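Local coordinates for NADP-dependent 2-hydroxyacid dehydrogenase (Rhizobium etli, PDB 4XCV), which binds NADPH and probably catalyses the NADP-dependent interconversion of 2-hydroxyacids and 2-oxoacids, as in the D-isomer specific dehydrogenase family, at residues A[246-250]-A[251-255]; A[134-138]-A[139-143]; A[270-273]-A[274-277]; A[21-24]-A[25-29]. All blocks are in the same frame, centred on the assembly; numbering follows the deposited sequence.

In the fold
All four contacts are local turns, and all mix buried apolar side chains with exposed polar ones. Contacts 1 and 3 hold neighbouring elements of one sheet edge and touch directly: Val248 CG1 lies 3.6 Å from Leu275 CG. Contact 2 sits in the same coenzyme-binding domain, its centre about 19 Å from that of contact 1, and leads into strand 142-146. Contact 4 lies far off in the other domain, its centre about 43 to 49 Å from those of the others. Backbone bonds and waters recur in all four. Contacts 1 and 4 end helices, contact 1 through a Schellman glycine. Contacts 2 and 3 are short helical turns whose polar groups meet the second subunit.

Contact 1: residues A[246-250]-A[251-255]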
# COMPACT_ATOMS: atom_id res chain seq x y z
N SER A 246 -23.51 1.31 -12.84
CA SER A 246 -23.92 2.47 -13.62
C SER A 246 -23.00 3.66 -13.41
O SER A 246 -22.69 4.36 -14.36
CB SER A 246 -25.37 2.84 -13.28
OG SER A 246 -26.27 1.82 -13.75
N ALA A 247 -22.59 3.87 -12.16
CA ALA A 247 -21.73 5.03 -11.83
C ALA A 247 -20.37 4.89 -12.50
O ALA A 247 -19.81 5.90 -13.00
CB ALA A 247 -21.61 5.19 -10.33
N VAL A 248 -19.81 3.68 -12.53
CA VAL A 248 -18.53 3.50 -13.22
C VAL A 248 -18.69 3.67 -14.72
O VAL A 248 -17.90 4.33 -15.37
CB VAL A 248 -17.87 2.15 -12.89
CG1 VAL A 248 -16.65 1.91 -13.75
CG2 VAL A 248 -17.49 2.11 -11.43
N ARG A 249 -19.74 3.10 -15.30
CA ARG A 249 -19.92 3.21 -16.73
C ARG A 249 -20.16 4.65 -17.15
O ARG A 249 -19.73 5.06 -18.25
CB ARG A 249 -21.12 2.37 -17.16
CG ARG A 249 -20.85 0.90 -17.09
CD ARG A 249 -22.14 0.14 -17.35
NE ARG A 249 -22.81 0.52 -18.58
CZ ARG A 249 -22.58 0.01 -19.79
NH1 ARG A 249 -21.61 -0.87 -19.98
NH2 ARG A 249 -23.30 0.42 -20.82
N GLU A 250 -20.88 5.43 -16.36
CA GLU A 250 -21.14 6.78 -16.75
C GLU A 250 -20.09 7.79 -16.35
O GLU A 250 -20.15 8.96 -16.74
CB GLU A 250 -22.57 7.20 -16.44
CG GLU A 250 -23.03 7.42 -15.04
CD GLU A 250 -24.55 7.64 -15.06
OE1 GLU A 250 -25.32 6.67 -14.92
OE2 GLU A 250 -24.98 8.78 -15.32
N GLY A 251 -19.11 7.33 -15.58
CA GLY A 251 -17.99 8.20 -15.18
C GLY A 251 -18.23 8.95 -13.89
O GLY A 251 -17.41 9.79 -13.51
N THR A 252 -19.33 8.69 -13.20
CA THR A 252 -19.52 9.25 -11.85
C THR A 252 -18.45 8.72 -10.88
O THR A 252 -17.90 9.48 -10.07
CB THR A 252 -20.94 8.97 -11.35
OG1 THR A 252 -21.89 9.57 -12.25
CG2 THR A 252 -21.18 9.51 -9.93
N LEU A 253 -18.15 7.42 -10.98
CA LEU A 253 -17.04 6.84 -10.24
C LEU A 253 -15.95 6.53 -11.22
O LEU A 253 -16.20 6.00 -12.33
CB LEU A 253 -17.45 5.55 -9.54
CG LEU A 253 -18.40 5.70 -8.35
CD1 LEU A 253 -18.81 4.32 -7.84
CD2 LEU A 253 -17.79 6.50 -7.22
N GLY A 254 -14.73 6.88 -10.82
CA GLY A 254 -13.55 6.51 -11.59
C GLY A 254 -13.14 5.05 -11.41
O GLY A 254 -12.48 4.49 -12.29
N GLY A 255 -13.61 4.41 -10.35
CA GLY A 255 -13.30 3.03 -10.08
C GLY A 255 -13.81 2.67 -8.70
O GLY A 255 -14.50 3.45 -8.02
O HOH W 1 -15.31 5.17 -14.70
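Ala247 and Val248 meet Leu253 in a local contact where helix 241-250 ends and the chain turns toward strand 255-258. The straightest bond runs from Leu253 N to Ala247 O, 3.0 Å long with 170° at the hydrogen. Gly251 N reaches Val248 O at 3.2 Å by a more bent bond. Inside the turn the apolar groups meet. Ala247 CB touches Leu253 CG at 3.8 Å, and both side chains also pack on Phe216 of helix 213-216. Val248 crosses Leu253 at about a right angle. Its CG2 lies anti to the carbonyl carbon and meets Leu253 CB at 3.9 Å. Val248 CA points its hydrogen almost straight at Leu253 O over 3.5 Å. A water lies 2.8 Å from Val248 O and 2.7 Å from Leu253 O and can donate to either, though other acceptors are near. Glu250 and Thr252 lie side by side, with Glu250 CG 3.7 Å from Thr252 OG1. Gly254 and Gly255 then pair with Pro228 and Phe230. Gly251, the first residue to leave helical angles, has positive phi (90°) and two bonds back into the last turn: a Schellman motif, here linking a helix to a parallel strand of the Rossmann-type domain.

Contact 2: residues A[134-138]-A[139-143]; sequences IAPEA and AEVTV
Glu137 CG stands between its backbone N and carbonyl carbon (chi1 71°), and the chain runs extended beyond it toward Ala139 and Glu140. Glu140 chi1 (-68°) sets its CG 4.2 Å from Glu137 CG, and a bend at chi2 turns the carboxylate. In the Glu140 conformer described, the two carboxylates do not touch: Glu137 OE2 and Glu140 OE2 are 5.3 Å apart, with their planes 70° from each other. One water donates to both oxygens by long bonds, which may ease the repulsion of like charges. A second water donates to Glu137 OE1 at 2.7 Å and accepts from Ala139 N, tying the carboxylate to the start of the turn. Two backbone bonds of 3.0 Å shape the turn itself, Glu140 N to Glu137 O and Val141 N to Ala138 O. On the inner face Pro136 CG rests on Val141 CG2 at 4.0 Å. Leu115 of helix 100-116 packs against Pro136, Ala138 and Val141. At the subunit interface Ala138 N donates to Glu105 OE2 of the second subunit. The bonds to residues three back mark a single 3-10 turn. It leads into strand 142-146, the strand before a glycine-rich turn consistent with the Rossmann-type GxGxxG motif.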
# COMPACT_ATOMS: atom_id res chain seq x y z
N ILE A 134 0.72 9.43 -15.03
CA ILE A 134 0.82 10.55 -14.07
C ILE A 134 -0.03 10.22 -12.88
O ILE A 134 -1.21 9.89 -13.03
CB ILE A 134 0.30 11.84 -14.71
CG1 ILE A 134 1.09 12.17 -15.94
CG2 ILE A 134 0.31 12.96 -13.67
CD1 ILE A 134 2.56 12.38 -15.68
N ALA A 135 0.52 10.33 -11.67
CA ALA A 135 -0.28 10.17 -10.47
C ALA A 135 0.05 11.32 -9.54
O ALA A 135 1.19 11.71 -9.40
CB ALA A 135 0.03 8.87 -9.79
N PRO A 136 -0.98 11.86 -8.91
CA PRO A 136 -0.71 12.88 -7.93
C PRO A 136 -0.12 12.27 -6.65
O PRO A 136 -0.34 11.09 -6.39
CB PRO A 136 -2.11 13.42 -7.59
CG PRO A 136 -3.04 12.33 -7.88
CD PRO A 136 -2.39 11.44 -8.92
N GLU A 137 0.64 13.05 -5.90
CA GLU A 137 1.07 12.52 -4.58
C GLU A 137 -0.16 12.37 -3.66
O GLU A 137 -1.22 13.01 -3.86
CB GLU A 137 2.15 13.36 -3.92
CG GLU A 137 1.76 14.70 -3.39
CD GLU A 137 2.98 15.30 -2.68
OE1 GLU A 137 3.35 14.89 -1.57
OE2 GLU A 137 3.62 16.23 -3.26
N ALA A 138 -0.05 11.46 -2.70
CA ALA A 138 -1.12 11.15 -1.80
C ALA A 138 -1.69 12.39 -1.13
O ALA A 138 -2.89 12.45 -0.93
CB ALA A 138 -0.67 10.15 -0.77
N ALA A 139 -0.82 13.34 -0.79
CA ALA A 139 -1.30 14.55 -0.09
C ALA A 139 -2.31 15.37 -0.87
O ALA A 139 -3.06 16.17 -0.29
CB ALA A 139 -0.13 15.41 0.33
N GLU A 140 -2.36 15.18 -2.18
CA GLU A 140 -3.31 15.90 -3.01
C GLU A 140 -4.68 15.26 -3.04
O GLU A 140 -5.61 15.81 -3.63
CB GLU A 140 -2.77 16.04 -4.45
CG GLU A 140 -1.55 16.95 -4.55
CD GLU A 140 -1.81 18.34 -4.02
OE1 GLU A 140 -2.89 18.89 -4.32
OE2 GLU A 140 -0.96 18.88 -3.27
N VAL A 141 -4.84 14.09 -2.43
CA VAL A 141 -6.04 13.28 -2.52
C VAL A 141 -6.63 13.12 -1.12
O VAL A 141 -5.90 12.83 -0.15
CB VAL A 141 -5.71 11.91 -3.13
CG1 VAL A 141 -6.91 10.98 -3.06
CG2 VAL A 141 -5.23 12.11 -4.55
N THR A 142 -7.93 13.33 -1.00
CA THR A 142 -8.60 13.13 0.30
C THR A 142 -9.32 11.81 0.33
O THR A 142 -10.20 11.51 -0.49
CB THR A 142 -9.60 14.23 0.57
OG1 THR A 142 -8.90 15.49 0.65
CG2 THR A 142 -10.39 14.02 1.87
N VAL A 143 -8.90 10.99 1.28
CA VAL A 143 -9.62 9.75 1.62
C VAL A 143 -10.61 10.05 2.75
O VAL A 143 -10.23 10.58 3.81
CB VAL A 143 -8.66 8.63 2.05
CG1 VAL A 143 -9.46 7.36 2.27
CG2 VAL A 143 -7.58 8.40 1.00
O HOH W 2 2.06 12.95 -0.19
O HOH W 3 1.60 17.96 -4.88

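Contact 3: residues A[270-273]-A[274-277]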
# COMPACT_ATOMS: atom_id res chain seq x y z
N SER A 270 -22.02 -11.17 -12.63
CA SER A 270 -21.97 -9.77 -12.22
C SER A 270 -21.13 -8.95 -13.20
O SER A 270 -20.01 -9.35 -13.56
CB SER A 270 -21.39 -9.63 -10.84
OG SER A 270 -21.22 -8.25 -10.55
N PRO A 271 -21.59 -7.75 -13.55
CA PRO A 271 -20.76 -6.88 -14.39
C PRO A 271 -19.51 -6.39 -13.66
O PRO A 271 -18.56 -5.89 -14.30
CB PRO A 271 -21.69 -5.69 -14.71
CG PRO A 271 -23.07 -6.21 -14.53
CD PRO A 271 -22.96 -7.22 -13.39
N LEU A 272 -19.51 -6.48 -12.34
CA LEU A 272 -18.36 -5.95 -11.58
C LEU A 272 -17.04 -6.62 -11.95
O LEU A 272 -15.98 -5.97 -11.89
CB LEU A 272 -18.62 -6.09 -10.08
CG LEU A 272 -19.76 -5.25 -9.49
CD1 LEU A 272 -20.04 -5.68 -8.07
CD2 LEU A 272 -19.44 -3.76 -9.59
N TRP A 273 -17.06 -7.93 -12.20
CA TRP A 273 -15.83 -8.62 -12.46
C TRP A 273 -14.95 -8.01 -13.53
O TRP A 273 -13.73 -7.96 -13.38
CB TRP A 273 -16.09 -10.07 -12.83
CG TRP A 273 -16.76 -10.95 -11.83
CD1 TRP A 273 -18.08 -11.34 -11.82
CD2 TRP A 273 -16.16 -11.65 -10.76
NE1 TRP A 273 -18.32 -12.19 -10.81
CE2 TRP A 273 -17.15 -12.39 -10.12
CE3 TRP A 273 -14.86 -11.69 -10.25
CZ2 TRP A 273 -16.89 -13.21 -9.02
CZ3 TRP A 273 -14.61 -12.48 -9.15
CH2 TRP A 273 -15.62 -13.22 -8.55
N GLU A 274 -15.55 -7.53 -14.61
CA GLU A 274 -14.79 -7.07 -15.76
C GLU A 274 -14.87 -5.56 -15.94
O GLU A 274 -14.41 -5.06 -16.96
CB GLU A 274 -15.24 -7.82 -17.02
CG GLU A 274 -14.85 -9.30 -17.00
CD GLU A 274 -15.00 -9.96 -18.36
OE1 GLU A 274 -14.30 -9.58 -19.31
OE2 GLU A 274 -15.80 -10.90 -18.49
N LEU A 275 -15.43 -4.84 -15.00
CA LEU A 275 -15.56 -3.39 -15.08
C LEU A 275 -14.18 -2.73 -14.95
O LEU A 275 -13.42 -3.10 -14.08
CB LEU A 275 -16.45 -2.98 -13.93
CG LEU A 275 -17.21 -1.68 -13.93
CD1 LEU A 275 -17.98 -1.43 -15.21
CD2 LEU A 275 -18.15 -1.86 -12.76
N GLU A 276 -13.87 -1.76 -15.80
CA GLU A 276 -12.58 -1.11 -15.78
C GLU A 276 -12.38 -0.40 -14.44
O GLU A 276 -13.27 0.27 -13.92
CB GLU A 276 -12.47 -0.10 -16.93
CG GLU A 276 -12.55 -0.76 -18.30
CD GLU A 276 -13.95 -0.76 -18.88
OE1 GLU A 276 -14.97 -0.91 -18.13
OE2 GLU A 276 -14.05 -0.62 -20.15
N ASN A 277 -11.17 -0.52 -13.91
CA ASN A 277 -10.80 0.20 -12.66
C ASN A 277 -11.55 -0.31 -11.42
O ASN A 277 -11.69 0.44 -10.45
CB ASN A 277 -11.04 1.73 -12.77
CG ASN A 277 -10.25 2.39 -13.87
OD1 ASN A 277 -10.79 3.07 -14.74
ND2 ASN A 277 -8.97 2.22 -13.81
O HOH W 4 -12.07 -5.51 -13.73
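A short helical turn opened by an ST turn brings Leu272 against Leu275 in the loop before strand 278-280. Ser270 OG accepts from Leu272 N at 3.0 Å and so fixes the first corner. Two backbone bonds follow. Glu274 N donates to Pro271 O at 3.4 Å, and Leu275 N donates to Leu272 O over the same length. Both bonds are weak, so the turn is only loosely bonded. The leucines cross at a slant. In the Leu275 conformer described they touch through one methyl each, Leu272 CD2 to Leu275 CD2 at 3.9 Å. Leu275 has its CG anti to the backbone N (chi1 -158°), which carries CD2 toward Leu272. Its CB also packs over the turn, 3.6 Å from Pro271 O.

In the Rossmann-type domain this loop joins strand 255-258 to the edge strand 278-280, and it lies along helix 241-250. Leu272 packs on Val245 and Glu241 of that helix as well as on Ile280. Trp273 turns its indole away from the following segment, and its NE1 bonds to Ala267 O. A water sits 3.0 Å from Trp273 O and 2.8 Å from Leu275 O and can donate to either, with more acceptors near than it has protons. Glu274 points outward along an extended chain. Its OE2 forms a salt bridge with Arg128 NE of the second subunit, while Trp273 O accepts from Gln125 NE2 of that subunit.

Contact 4: residues A[21-24]-A[25-29]; sequences RVLK and TAFAD
Leu23 packs against Ala26 and Phe27 where helix 16-23 ends and the chain leaves for strand 32-34. These elements belong to the domain built on the five-stranded parallel sheet, away from the Rossmann-type domain. Backbone bonds form the turn. Thr25 N donates to Val22 O at 3.1 Å, with 160° at the hydrogen. The next bond, Ala26 N to Leu23 O, is weak. Within the helical side, Lys24 N also donates to Arg21 O. These bonds reach back three residues, as in a 3-10 turn.

Apolar contacts lie on the inner side. Leu23 CD2 serves both partners and is 4.2 Å from Ala26 CB. The same methyl meets the Phe27 ring near its plane, at the edge carrying CE2, and not over a face. Phe27 has positive phi (53°). Helix 292-305 closes this side: Phe294 packs on Val22 and Leu23, and Glu298 accepts from Phe27 N.

Three waters bridge polar atoms across the turn. Thr25 OG1 stands between its own backbone N and carbonyl carbon (chi1 57°), facing the last helical carbonyls. One water donates to Arg21 O and to Thr25 OG1. A second accepts from Thr25 OG1 and donates to Val22 O. A third spans the turn, donating to Leu23 O at 2.7 Å and to Ala26 O at 2.9 Å.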
# COMPACT_ATOMS: atom_id res chain seq x y z
N ARG A 21 -12.42 -29.57 14.80
CA ARG A 21 -11.01 -29.61 15.11
C ARG A 21 -10.58 -28.56 16.11
O ARG A 21 -9.89 -28.88 17.08
CB ARG A 21 -10.16 -29.45 13.82
CG ARG A 21 -8.66 -29.63 14.05
CD ARG A 21 -7.85 -29.54 12.78
NE ARG A 21 -8.30 -30.57 11.87
CZ ARG A 21 -8.97 -30.32 10.76
NH1 ARG A 21 -9.24 -29.07 10.42
NH2 ARG A 21 -9.37 -31.33 10.00
N VAL A 22 -10.98 -27.31 15.92
CA VAL A 22 -10.64 -26.26 16.89
C VAL A 22 -11.18 -26.59 18.25
O VAL A 22 -10.54 -26.38 19.26
CB VAL A 22 -11.18 -24.85 16.49
CG1 VAL A 22 -10.75 -23.79 17.51
CG2 VAL A 22 -10.70 -24.47 15.11
N LEU A 23 -12.40 -27.12 18.28
CA LEU A 23 -12.99 -27.37 19.58
C LEU A 23 -12.25 -28.43 20.38
O LEU A 23 -12.45 -28.53 21.58
CB LEU A 23 -14.46 -27.71 19.46
CG LEU A 23 -15.35 -26.55 19.06
CD1 LEU A 23 -16.75 -27.08 18.89
CD2 LEU A 23 -15.28 -25.41 20.07
N LYS A 24 -11.41 -29.26 19.76
CA LYS A 24 -10.58 -30.25 20.48
C LYS A 24 -9.70 -29.59 21.51
O LYS A 24 -9.37 -30.21 22.50
CB LYS A 24 -9.62 -31.00 19.55
CG LYS A 24 -10.26 -31.94 18.55
CD LYS A 24 -9.19 -32.58 17.68
CE LYS A 24 -9.84 -33.40 16.60
NZ LYS A 24 -10.38 -34.66 17.16
N THR A 25 -9.28 -28.35 21.25
CA THR A 25 -8.33 -27.68 22.15
C THR A 25 -8.89 -26.41 22.81
O THR A 25 -8.17 -25.74 23.57
CB THR A 25 -7.02 -27.33 21.43
OG1 THR A 25 -7.23 -26.51 20.28
CG2 THR A 25 -6.28 -28.64 21.04
N ALA A 26 -10.14 -26.10 22.55
CA ALA A 26 -10.75 -24.89 23.07
C ALA A 26 -11.44 -25.16 24.40
O ALA A 26 -11.94 -26.25 24.71
CB ALA A 26 -11.77 -24.33 22.11
N PHE A 27 -11.58 -24.09 25.17
CA PHE A 27 -12.34 -24.15 26.41
C PHE A 27 -11.88 -25.28 27.31
O PHE A 27 -12.72 -26.07 27.81
CB PHE A 27 -13.85 -24.29 26.09
CG PHE A 27 -14.38 -23.20 25.18
CD1 PHE A 27 -14.32 -21.86 25.54
CD2 PHE A 27 -14.96 -23.52 23.95
CE1 PHE A 27 -14.78 -20.87 24.69
CE2 PHE A 27 -15.43 -22.54 23.12
CZ PHE A 27 -15.34 -21.22 23.48
N ALA A 28 -10.56 -25.44 27.50
CA ALA A 28 -10.07 -26.72 28.04
C ALA A 28 -10.48 -27.00 29.47
O ALA A 28 -10.41 -28.16 29.92
CB ALA A 28 -8.56 -26.83 27.91
N ASP A 29 -10.89 -25.99 30.21
CA ASP A 29 -11.38 -26.20 31.57
C ASP A 29 -12.83 -26.63 31.69
O ASP A 29 -13.29 -26.92 32.80
CB ASP A 29 -11.13 -24.96 32.45
CG ASP A 29 -11.89 -23.72 31.96
OD1 ASP A 29 -12.36 -23.70 30.80
OD2 ASP A 29 -11.93 -22.71 32.73
O HOH W 5 -7.55 -27.96 18.09
O HOH W 6 -8.74 -24.13 19.87
O HOH W 7 -14.16 -27.52 23.37